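Local coordinates for protein 2-aminomuconate 6-semialdehyde dehydrogenase (PDB 4U3W) that probably oxidises 2-aminomuconate 6-semialdehyde to 2-aminomuconate as a member of the aldehyde dehydrogenase family, assembling from four chains, at residues A[333-338]-A[343-348]. Numbering follows the deposited sequence.
Sequences LRVGAP and TTMGPL
Met-345 and Val-335 pair through their backbones as an isolated beta bridge, pinching together the two arms of the loop that joins helix 319-331 to helix 351-366 in this aldehyde dehydrogenase fold. On one side of the bridge Gly-336 N donates to Met-345 O at 3.0 Å, almost head-on to the carbonyl (C=O...N 174°); the same oxygen also receives the CA-H of Val-335. On the other, Arg-334 O is gripped twice: Thr-344 N reaches it within the carbonyl plane at 2.8 Å, whereas Met-345 N comes from above that plane. The two side chains of the bridge run side by side in the same direction. Met-345 swings CG opposite its main-chain nitrogen (chi1 -164°) and turns only at the last torsion, leaving CE 3.9 Å from Val-335 CG2. Val-335 also packs on Phe-389 and Pro-392, which ties the bridge to a later loop of the chain.

The hydroxyls of two adjacent threonines bond to 333-338 at separate points along it. Thr-344 OG1, tucked between its own backbone N and carbonyl carbon (chi1 48°), accepts a nearly straight bond from Arg-334 N and touches Leu-333 CD2. Thr-343 meets two successive carbonyls with its two branches: CG2 rests against Gly-336 O at 3.2 Å, while OG1 donates to Ala-337 O at 2.8 Å from above the carbonyl plane.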
loop_
_atom_site.group_PDB
_atom_site.type_symbol
_atom_site.label_atom_id
_atom_site.label_comp_id
_atom_site.label_asym_id
_atom_site.label_seq_id
_atom_site.Cartn_x
_atom_site.Cartn_y
_atom_site.Cartn_z
ATOM N N LEU A 333 -0.334 0.017 46.738
ATOM C CA LEU A 333 0.172 -1.214 46.134
ATOM C C LEU A 333 0.605 -2.182 47.262
ATOM O O LEU A 333 0.983 -1.753 48.357
ATOM C CB LEU A 333 1.333 -0.922 45.196
ATOM C CG LEU A 333 0.866 -0.112 43.987
ATOM C CD1 LEU A 333 2.114 0.299 43.241
ATOM C CD2 LEU A 333 -0.079 -0.945 43.093
ATOM N N ARG A 334 0.490 -3.476 46.995
ATOM C CA ARG A 334 0.860 -4.527 47.957
ATOM C C ARG A 334 2.003 -5.320 47.380
ATOM O O ARG A 334 1.815 -6.015 46.395
ATOM C CB ARG A 334 -0.331 -5.453 48.228
ATOM C CG ARG A 334 -1.442 -4.696 49.057
ATOM C CD ARG A 334 -0.889 -4.246 50.424
ATOM N NE ARG A 334 -1.748 -3.272 51.106
ATOM C CZ ARG A 334 -1.413 -2.008 51.374
ATOM N NH1 ARG A 334 -0.216 -1.546 51.016
ATOM N NH2 ARG A 334 -2.279 -1.206 52.007
ATOM N N VAL A 335 3.185 -5.165 47.959
ATOM C CA VAL A 335 4.406 -5.790 47.427
ATOM C C VAL A 335 4.599 -7.163 48.077
ATOM O O VAL A 335 4.664 -7.266 49.290
ATOM C CB VAL A 335 5.654 -4.871 47.698
ATOM C CG1 VAL A 335 7.001 -5.555 47.255
ATOM C CG2 VAL A 335 5.468 -3.500 47.036
ATOM N N GLY A 336 4.679 -8.231 47.296
ATOM C CA GLY A 336 4.834 -9.542 47.897
ATOM C C GLY A 336 4.819 -10.688 46.903
ATOM O O GLY A 336 5.041 -10.487 45.714
ATOM N N ALA A 337 4.576 -11.892 47.411
ATOM C CA ALA A 337 4.669 -13.146 46.664
ATOM C C ALA A 337 3.418 -13.378 45.804
ATOM O O ALA A 337 2.325 -13.044 46.217
ATOM C CB ALA A 337 4.871 -14.312 47.630
ATOM N N PRO A 338 3.588 -13.988 44.630
ATOM C CA PRO A 338 2.487 -14.104 43.653
ATOM C C PRO A 338 1.375 -15.066 44.091
ATOM O O PRO A 338 0.255 -14.918 43.608
ATOM C CB PRO A 338 3.179 -14.628 42.387
ATOM C CG PRO A 338 4.476 -15.288 42.855
ATOM C CD PRO A 338 4.870 -14.545 44.138
ATOM N N THR A 343 -1.491 -9.565 46.382
ATOM C CA THR A 343 -0.268 -8.949 45.880
ATOM C C THR A 343 -0.519 -8.161 44.604
ATOM O O THR A 343 -1.089 -8.677 43.637
ATOM C CB THR A 343 0.819 -10.040 45.647
ATOM O OG1 THR A 343 1.211 -10.569 46.926
ATOM C CG2 THR A 343 2.050 -9.472 44.956
ATOM N N THR A 344 -0.064 -6.923 44.545
ATOM C CA THR A 344 -0.176 -6.241 43.260
ATOM C C THR A 344 1.143 -5.776 42.663
ATOM O O THR A 344 1.167 -5.269 41.528
ATOM C CB THR A 344 -1.125 -5.005 43.350
ATOM O OG1 THR A 344 -0.774 -4.216 44.480
ATOM C CG2 THR A 344 -2.543 -5.492 43.479
ATOM N N MET A 345 2.253 -5.975 43.385
ATOM C CA MET A 345 3.560 -5.755 42.772
ATOM C C MET A 345 4.529 -6.867 43.249
ATOM O O MET A 345 4.591 -7.166 44.440
ATOM C CB MET A 345 4.116 -4.351 43.128
ATOM C CG MET A 345 5.294 -3.924 42.194
ATOM S SD MET A 345 6.093 -2.325 42.527
ATOM C CE MET A 345 7.308 -2.829 43.718
ATOM N N GLY A 346 5.273 -7.455 42.325
ATOM C CA GLY A 346 6.253 -8.509 42.655
ATOM C C GLY A 346 7.671 -7.989 42.896
ATOM O O GLY A 346 7.880 -6.789 42.963
ATOM N N PRO A 347 8.643 -8.906 43.056
ATOM C CA PRO A 347 10.048 -8.551 43.269
ATOM C C PRO A 347 10.744 -8.096 41.946
ATOM O O PRO A 347 10.212 -8.324 40.845
ATOM C CB PRO A 347 10.678 -9.898 43.733
ATOM C CG PRO A 347 9.910 -10.937 43.018
ATOM C CD PRO A 347 8.435 -10.365 42.973
ATOM N N LEU A 348 11.931 -7.511 42.060
ATOM C CA LEU A 348 12.870 -7.442 40.905
ATOM C C LEU A 348 13.374 -8.817 40.543
ATOM O O LEU A 348 13.193 -9.821 41.286
ATOM C CB LEU A 348 14.051 -6.528 41.204
ATOM C CG LEU A 348 13.585 -5.119 41.602
ATOM C CD1 LEU A 348 14.808 -4.237 41.988
ATOM C CD2 LEU A 348 12.734 -4.440 40.569
#